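UDP-N-acetylglucosamine pyrophosphorylase (Entamoeba histolytica, PDB 3OC9) probably catalyses the transfer of a uridylyl group from UTP to N-acetyl-alpha-D-glucosamine 1-phosphate, giving UDP-N-acetylglucosamine and diphosphate. Local coordinates at residues Q8-T13 with V322-I327; C210-K215 with I261-Y266; I359-K364 with F385-L390. All blocks are in the same frame, centred on the assembly; numbering follows the deposited sequence. Where two conformers were deposited one is given.

Contact 1 (Q8-T13 with V322-I327); sequences QPVDIT and VSIFEI
The hydroxyl of T13 accepts the amide hydrogen of I324, with 2.9 Å from I324 N to T13 OG1 and an almost straight bond (166°). T13 also offers its own amide, though weakly: T13 N lies 3.1 Å from I324 O, and the angle at the hydrogen is only 121°. One threonine holds both polar backbone groups of I324, the firm bond made by its side chain and the slack one by its main chain. The torsion that sets OG1 beside T13 N (chi1 -39°) turns it toward the amide of I324.

Apolar contacts flank this clasp. V10 CG1 meets I324 CG1 at 4.1 Å, the two branched side chains crossing at about a right angle, and L226 of strand 225-229 touches both. Further along the strand, the CG2 branch of I12 rests on the first methylene of E326, with CG2 and CB 3.9 Å apart.

Strand 322-326 pairs in parallel with strand 209-215 on its other backbone-bonding side, through S323 and F325. Here an irregular N-terminal segment at 84° to an outer strand of the mixed sheet lends a hydroxyl to the amide of I324, and T14 OG1 does the same for E326 N, in a GT-A-type nucleotidyltransferase fold.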
# COMPACT_ATOMS: atom_id res chain seq x y z
N GLN A 8 14.80 8.06 21.25
CA GLN A 8 14.23 9.40 21.38
C GLN A 8 12.95 9.54 20.50
O GLN A 8 12.83 8.83 19.50
CB GLN A 8 15.25 10.47 20.99
CG GLN A 8 16.56 10.45 21.83
CD GLN A 8 16.37 10.95 23.26
OE1 GLN A 8 15.69 11.95 23.50
NE2 GLN A 8 17.01 10.27 24.22
N PRO A 9 12.01 10.44 20.88
CA PRO A 9 10.77 10.65 20.09
C PRO A 9 11.02 11.22 18.69
O PRO A 9 12.06 11.86 18.45
CB PRO A 9 9.98 11.68 20.92
CG PRO A 9 10.61 11.68 22.28
CD PRO A 9 12.05 11.32 22.07
N VAL A 10 10.06 11.02 17.79
CA VAL A 10 10.10 11.51 16.39
C VAL A 10 9.02 12.61 16.21
O VAL A 10 7.86 12.38 16.55
CB VAL A 10 9.81 10.33 15.40
CG1 VAL A 10 9.71 10.82 13.95
CG2 VAL A 10 10.89 9.23 15.52
N ASP A 11 9.39 13.78 15.66
CA ASP A 11 8.41 14.86 15.36
C ASP A 11 7.68 14.64 14.01
O ASP A 11 8.31 14.23 13.02
CB ASP A 11 9.09 16.24 15.29
CG ASP A 11 9.82 16.63 16.57
OD1 ASP A 11 9.26 16.50 17.69
OD2 ASP A 11 10.99 17.06 16.46
N ILE A 12 6.38 14.94 13.99
CA ILE A 12 5.56 14.87 12.76
C ILE A 12 5.84 16.14 11.96
O ILE A 12 5.56 17.25 12.43
CB ILE A 12 4.02 14.74 13.10
CG1 ILE A 12 3.75 13.43 13.89
CG2 ILE A 12 3.12 14.87 11.81
CD1 ILE A 12 2.31 13.31 14.50
N THR A 13 6.46 16.01 10.78
CA THR A 13 6.91 17.18 10.00
C THR A 13 5.74 18.12 9.63
O THR A 13 5.89 19.36 9.69
CB THR A 13 7.72 16.75 8.72
OG1 THR A 13 8.58 15.62 9.04
CG2 THR A 13 8.57 17.91 8.23
N VAL A 322 14.76 12.35 5.93
CA VAL A 322 13.44 11.67 6.04
C VAL A 322 12.36 12.66 6.49
O VAL A 322 12.57 13.40 7.48
CB VAL A 322 13.50 10.50 7.08
CG1 VAL A 322 12.10 9.83 7.28
CG2 VAL A 322 14.56 9.44 6.70
N SER A 323 11.23 12.72 5.78
CA SER A 323 10.09 13.53 6.22
C SER A 323 8.91 12.62 6.68
O SER A 323 8.76 11.48 6.17
CB SER A 323 9.67 14.53 5.11
OG SER A 323 9.30 13.88 3.90
N ILE A 324 8.11 13.12 7.65
CA ILE A 324 6.98 12.37 8.24
C ILE A 324 5.66 13.12 7.94
O ILE A 324 5.48 14.29 8.35
CB ILE A 324 7.16 12.19 9.80
CG1 ILE A 324 8.57 11.65 10.14
CG2 ILE A 324 6.06 11.29 10.42
CD1 ILE A 324 8.95 10.33 9.42
N PHE A 325 4.74 12.46 7.23
CA PHE A 325 3.49 13.06 6.65
C PHE A 325 2.24 12.46 7.34
O PHE A 325 1.91 11.27 7.14
CB PHE A 325 3.51 12.74 5.12
CG PHE A 325 2.44 13.43 4.25
CD1 PHE A 325 1.08 13.12 4.39
CD2 PHE A 325 2.83 14.30 3.22
CE1 PHE A 325 0.11 13.71 3.53
CE2 PHE A 325 1.87 14.89 2.36
CZ PHE A 325 0.51 14.59 2.52
N GLU A 326 1.52 13.26 8.14
CA GLU A 326 0.28 12.74 8.81
C GLU A 326 -0.93 12.61 7.86
O GLU A 326 -1.26 13.58 7.16
CB GLU A 326 -0.12 13.64 10.02
CG GLU A 326 -1.36 13.08 10.81
CD GLU A 326 -1.94 14.04 11.88
OE1 GLU A 326 -1.45 15.18 12.04
OE2 GLU A 326 -2.91 13.62 12.56
N ILE A 327 -1.60 11.45 7.86
CA ILE A 327 -2.91 11.28 7.17
C ILE A 327 -4.07 11.06 8.15
O ILE A 327 -3.86 10.61 9.28
CB ILE A 327 -2.87 10.11 6.12
CG1 ILE A 327 -2.55 8.77 6.82
CG2 ILE A 327 -1.83 10.45 5.03
CD1 ILE A 327 -3.03 7.50 6.05

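Contact 2 (C210-K215 with I261-Y266); sequences CIKIVK and ISINGY
Strands 210-215 and 263-266 run antiparallel, their axes 4.9 Å apart at closest approach and 167° between their directions, with C210 and G265 forming a hydrogen-bonded pair and I211 and N264 the non-hydrogen-bonded pair beside it. C210 and G265 exchange two bonds, C210 N to G265 O and G265 N to C210 O, both 2.9 Å; K212 N adds a third, longer one to I263 O at 3.2 Å.

Opposite the K212 end of the pairing, segment 261-266 turns a corner at S262, and direct pairing gives way to a water. That water lies within hydrogen-bonding distance of K212 O and N264 OD1, which compete for its protons, and accepts from I263 N, bridging the place where the strands part. The amide of N264 is held from its other end as well, ND2 bonding to H260, while OD1 presses against I211 CG2 at 3.3 Å.

Side chains close the parting. I261 CD1 lies 3.5 Å from K212 O, reaching it because CG1 sits between backbone N and carbonyl carbon (chi1 44°); its CG2 branch meets V214 CG2 at 3.8 Å, the two side chains at about a right angle. The extended chain of K212 lays CD against I263 CG2 (3.9 Å) and carries NZ on to salt bridges with E332 and D195. The water and asparagine serve the corner, while acids from other parts of the chain steer and balance the lysine.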
# COMPACT_ATOMS: atom_id res chain seq x y z
N CYS A 210 9.80 9.58 2.30
CA CYS A 210 8.65 10.26 2.92
C CYS A 210 7.70 9.16 3.48
O CYS A 210 7.11 8.36 2.69
CB CYS A 210 7.94 11.19 1.91
SG CYS A 210 6.47 12.12 2.59
N ILE A 211 7.52 9.14 4.81
CA ILE A 211 6.74 8.06 5.51
C ILE A 211 5.35 8.58 5.95
O ILE A 211 5.30 9.48 6.81
CB ILE A 211 7.49 7.54 6.79
CG1 ILE A 211 8.94 7.13 6.46
CG2 ILE A 211 6.73 6.35 7.44
CD1 ILE A 211 9.86 6.84 7.74
N LYS A 212 4.26 8.03 5.39
CA LYS A 212 2.88 8.37 5.87
C LYS A 212 2.56 7.66 7.21
O LYS A 212 2.87 6.47 7.39
CB LYS A 212 1.79 8.10 4.79
CG LYS A 212 1.64 9.29 3.76
CD LYS A 212 0.68 8.98 2.59
CE LYS A 212 0.23 10.27 1.85
NZ LYS A 212 -0.75 9.96 0.70
N ILE A 213 1.96 8.41 8.16
CA ILE A 213 1.63 7.86 9.49
C ILE A 213 0.19 8.22 9.90
O ILE A 213 -0.39 9.20 9.39
CB ILE A 213 2.67 8.28 10.63
CG1 ILE A 213 2.65 9.80 10.94
CG2 ILE A 213 4.10 7.81 10.26
CD1 ILE A 213 1.54 10.28 12.00
N VAL A 214 -0.36 7.42 10.81
CA VAL A 214 -1.58 7.78 11.56
C VAL A 214 -1.22 8.01 13.04
O VAL A 214 -0.41 7.27 13.61
CB VAL A 214 -2.73 6.71 11.41
CG1 VAL A 214 -3.25 6.65 9.96
CG2 VAL A 214 -2.27 5.26 11.90
N LYS A 215 -1.82 9.02 13.67
CA LYS A 215 -1.64 9.22 15.13
C LYS A 215 -2.23 8.06 15.97
O LYS A 215 -3.43 7.76 15.87
CB LYS A 215 -2.31 10.52 15.57
CG LYS A 215 -1.54 11.78 15.28
CD LYS A 215 -2.24 12.93 16.06
CE LYS A 215 -1.44 14.20 16.05
NZ LYS A 215 -2.27 15.35 16.58
N ILE A 261 1.99 2.96 8.53
CA ILE A 261 0.87 2.28 7.82
C ILE A 261 1.20 1.80 6.39
O ILE A 261 0.29 1.46 5.61
CB ILE A 261 -0.48 3.09 7.84
CG1 ILE A 261 -0.24 4.55 7.56
CG2 ILE A 261 -1.29 2.85 9.17
CD1 ILE A 261 0.03 4.83 6.11
N SER A 262 2.49 1.76 6.05
CA SER A 262 2.98 1.18 4.77
C SER A 262 2.49 1.89 3.48
O SER A 262 2.07 1.24 2.52
CB SER A 262 2.68 -0.35 4.64
OG SER A 262 3.33 -1.12 5.64
N ILE A 263 2.57 3.23 3.48
CA ILE A 263 2.46 4.03 2.23
C ILE A 263 3.71 4.95 2.24
O ILE A 263 3.72 5.97 2.97
CB ILE A 263 1.13 4.85 2.12
CG1 ILE A 263 -0.12 3.96 2.32
CG2 ILE A 263 1.05 5.61 0.73
CD1 ILE A 263 -1.44 4.76 2.59
N ASN A 264 4.75 4.59 1.47
CA ASN A 264 6.10 5.24 1.57
C ASN A 264 6.62 5.70 0.20
O ASN A 264 6.53 4.94 -0.78
CB ASN A 264 7.12 4.26 2.23
CG ASN A 264 6.71 3.86 3.67
OD1 ASN A 264 6.61 4.71 4.55
ND2 ASN A 264 6.47 2.55 3.90
N GLY A 265 7.12 6.94 0.14
CA GLY A 265 7.76 7.47 -1.09
C GLY A 265 9.29 7.43 -1.03
O GLY A 265 9.87 7.72 0.02
N TYR A 266 9.92 7.06 -2.15
CA TYR A 266 11.39 6.91 -2.24
C TYR A 266 11.97 7.63 -3.47
O TYR A 266 11.41 7.53 -4.58
CB TYR A 266 11.77 5.42 -2.38
CG TYR A 266 11.30 4.46 -1.30
CD1 TYR A 266 11.99 4.37 -0.07
CD2 TYR A 266 10.22 3.59 -1.52
CE1 TYR A 266 11.59 3.46 0.91
CE2 TYR A 266 9.81 2.66 -0.53
CZ TYR A 266 10.49 2.60 0.68
OH TYR A 266 10.08 1.69 1.65
O HOH W 1 4.03 4.40 5.78

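Contact 3 (I359-K364 with F385-L390); sequences IYYLKK and FEEEGL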
# COMPACT_ATOMS: atom_id res chain seq x y z
N ILE A 359 -19.77 10.97 0.65
CA ILE A 359 -20.71 11.99 1.17
C ILE A 359 -19.99 13.29 1.59
O ILE A 359 -20.41 14.40 1.21
CB ILE A 359 -21.55 11.43 2.35
CG1 ILE A 359 -22.44 10.29 1.86
CG2 ILE A 359 -22.37 12.54 3.02
CD1 ILE A 359 -23.09 9.49 2.98
N TYR A 360 -18.90 13.14 2.34
CA TYR A 360 -18.02 14.26 2.70
C TYR A 360 -17.54 15.06 1.48
O TYR A 360 -17.58 16.30 1.50
CB TYR A 360 -16.84 13.76 3.59
CG TYR A 360 -15.70 14.78 3.82
CD1 TYR A 360 -15.77 15.71 4.85
CD2 TYR A 360 -14.56 14.78 3.00
CE1 TYR A 360 -14.73 16.63 5.07
CE2 TYR A 360 -13.52 15.71 3.20
CZ TYR A 360 -13.62 16.63 4.23
OH TYR A 360 -12.60 17.55 4.45
N TYR A 361 -17.08 14.38 0.42
CA TYR A 361 -16.59 15.06 -0.79
C TYR A 361 -17.72 15.84 -1.51
O TYR A 361 -17.52 16.99 -1.97
CB TYR A 361 -15.89 14.07 -1.74
CG TYR A 361 -14.45 13.67 -1.35
CD1 TYR A 361 -13.60 14.58 -0.67
CD2 TYR A 361 -13.93 12.41 -1.70
CE1 TYR A 361 -12.25 14.22 -0.33
CE2 TYR A 361 -12.59 12.05 -1.36
CZ TYR A 361 -11.77 12.96 -0.68
OH TYR A 361 -10.46 12.60 -0.34
N LEU A 362 -18.91 15.24 -1.59
CA LEU A 362 -20.07 15.94 -2.16
C LEU A 362 -20.41 17.25 -1.42
O LEU A 362 -20.68 18.26 -2.06
CB LEU A 362 -21.30 15.02 -2.23
CG LEU A 362 -21.37 14.00 -3.37
CD1 LEU A 362 -22.46 12.93 -3.13
CD2 LEU A 362 -21.55 14.65 -4.77
N LYS A 363 -20.37 17.22 -0.09
CA LYS A 363 -20.62 18.41 0.74
C LYS A 363 -19.52 19.48 0.61
O LYS A 363 -19.80 20.69 0.65
CB LYS A 363 -20.83 18.03 2.21
CG LYS A 363 -22.09 17.18 2.47
CD LYS A 363 -22.17 16.73 3.92
CE LYS A 363 -23.35 15.77 4.12
NZ LYS A 363 -23.40 15.18 5.50
N LYS A 364 -18.27 19.04 0.46
CA LYS A 364 -17.15 19.96 0.28
C LYS A 364 -17.25 20.69 -1.08
O LYS A 364 -16.75 21.82 -1.23
CB LYS A 364 -15.82 19.20 0.44
CG LYS A 364 -14.58 20.07 0.62
CD LYS A 364 -13.34 19.22 0.97
CE LYS A 364 -12.09 20.09 1.13
NZ LYS A 364 -11.04 19.36 1.89
N PHE A 385 -10.78 12.30 -7.93
CA PHE A 385 -9.67 11.90 -7.05
C PHE A 385 -9.98 12.29 -5.59
O PHE A 385 -10.02 11.42 -4.70
CB PHE A 385 -8.35 12.52 -7.58
CG PHE A 385 -7.14 12.33 -6.66
CD1 PHE A 385 -6.63 11.06 -6.40
CD2 PHE A 385 -6.53 13.43 -6.06
CE1 PHE A 385 -5.50 10.89 -5.55
CE2 PHE A 385 -5.40 13.27 -5.22
CZ PHE A 385 -4.90 11.99 -4.96
N GLU A 386 -10.15 13.59 -5.35
CA GLU A 386 -10.68 14.11 -4.08
C GLU A 386 -12.10 14.63 -4.43
O GLU A 386 -12.91 13.82 -4.93
CB GLU A 386 -9.74 15.17 -3.46
CG GLU A 386 -8.35 14.55 -3.06
CD GLU A 386 -7.19 15.54 -2.91
OE1 GLU A 386 -7.21 16.65 -3.48
OE2 GLU A 386 -6.20 15.16 -2.22
N GLU A 387 -12.40 15.91 -4.22
CA GLU A 387 -13.74 16.46 -4.60
C GLU A 387 -13.79 17.21 -5.95
O GLU A 387 -14.87 17.72 -6.37
CB GLU A 387 -14.31 17.33 -3.44
CG GLU A 387 -13.83 18.79 -3.37
CD GLU A 387 -12.44 18.99 -2.75
OE1 GLU A 387 -11.63 18.03 -2.66
OE2 GLU A 387 -12.16 20.14 -2.34
N GLU A 388 -12.66 17.27 -6.65
CA GLU A 388 -12.52 18.16 -7.83
C GLU A 388 -13.37 17.78 -9.06
O GLU A 388 -13.61 18.64 -9.93
CB GLU A 388 -11.03 18.36 -8.19
CG GLU A 388 -10.40 17.29 -9.11
CD GLU A 388 -10.35 15.89 -8.48
OE1 GLU A 388 -10.07 15.78 -7.26
OE2 GLU A 388 -10.62 14.90 -9.21
N GLY A 389 -13.84 16.53 -9.13
CA GLY A 389 -14.68 16.10 -10.26
C GLY A 389 -16.18 16.31 -10.04
O GLY A 389 -17.00 15.90 -10.88
N LEU A 390 -16.53 16.96 -8.94
CA LEU A 390 -17.92 17.02 -8.48
C LEU A 390 -18.50 18.44 -8.52
O LEU A 390 -19.55 18.70 -7.93
CB LEU A 390 -18.05 16.42 -7.07
CG LEU A 390 -17.40 15.04 -6.82
CD1 LEU A 390 -17.44 14.73 -5.33
CD2 LEU A 390 -18.05 13.93 -7.64
O HOH W 2 -9.25 10.68 -2.00
O HOH W 3 -10.01 17.43 -0.28
O HOH W 4 -13.81 22.43 -3.02
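Y361 lies with one face of its ring against the backbone of the 385-390 loop, and this is the close-packed half of the contact. The peptide carbon E386 C sits 3.8 Å above the ring plane, over its centre, and E387 N lies above the same face but nearer the rim. At the root of the ring, Y361 CB touches L390 CD1 at 4.0 Å; that methyl also meets L362 CD2, the two leucines crossing at about a right angle. Strands 377-379 and 368-370 continue this apolar side through C377, I379 and V369.

The other half is looser and wet. No direct hydrogen bond joins the two segments; the polar links between them run through waters. One links Y361 OH to F385 O, a second accepts from K364 NZ and donates to E387 OE1, and a third donates to E387 OE2 and, weakly, to K364 O. K364 NZ and E387 OE2 are 4.4 Å apart, too far for a salt bridge, so their attraction is probably softened by water. The glutamate chain bends at chi2 (-79°), and its carboxylate lies alongside the methylenes of the lysine, K364 CE 3.5 Å from E387 OE2.

The loop keeps its own shape: the carboxylate of E388 accepts from two successive amides, F385 N and E386 N, through the syn lone pair of each oxygen, with R78 a further partner of OE2. E386 turns to K192 in a salt bridge. A peptide group laid over a tyrosine face thus seats an irregular, carboxylate-braced loop on the last turns of helix 347-364.

Contacts 1 and 2 share one sheet and touch: strand 322-326 lies beside strand 209-215, S323 O and I327 N probably bonding to I211 N and I213 O. Their centres are 9 Å apart. Along the chain contact 2 is nested inside the long loop that contact 1 closes. Strands 322-326, 209-215 and 263-267 are neighbours in the mixed sheet, and segment 8-13 crosses the outer side of the first. Contact 3 comes later in sequence and stands apart, its centre 28 Å from that of contact 1 and 24 Å from that of contact 2, touching neither. Sequence-distant pieces thus build the central sheet, whereas a short-range contact joins helix 347-364 to a nearby loop at the periphery.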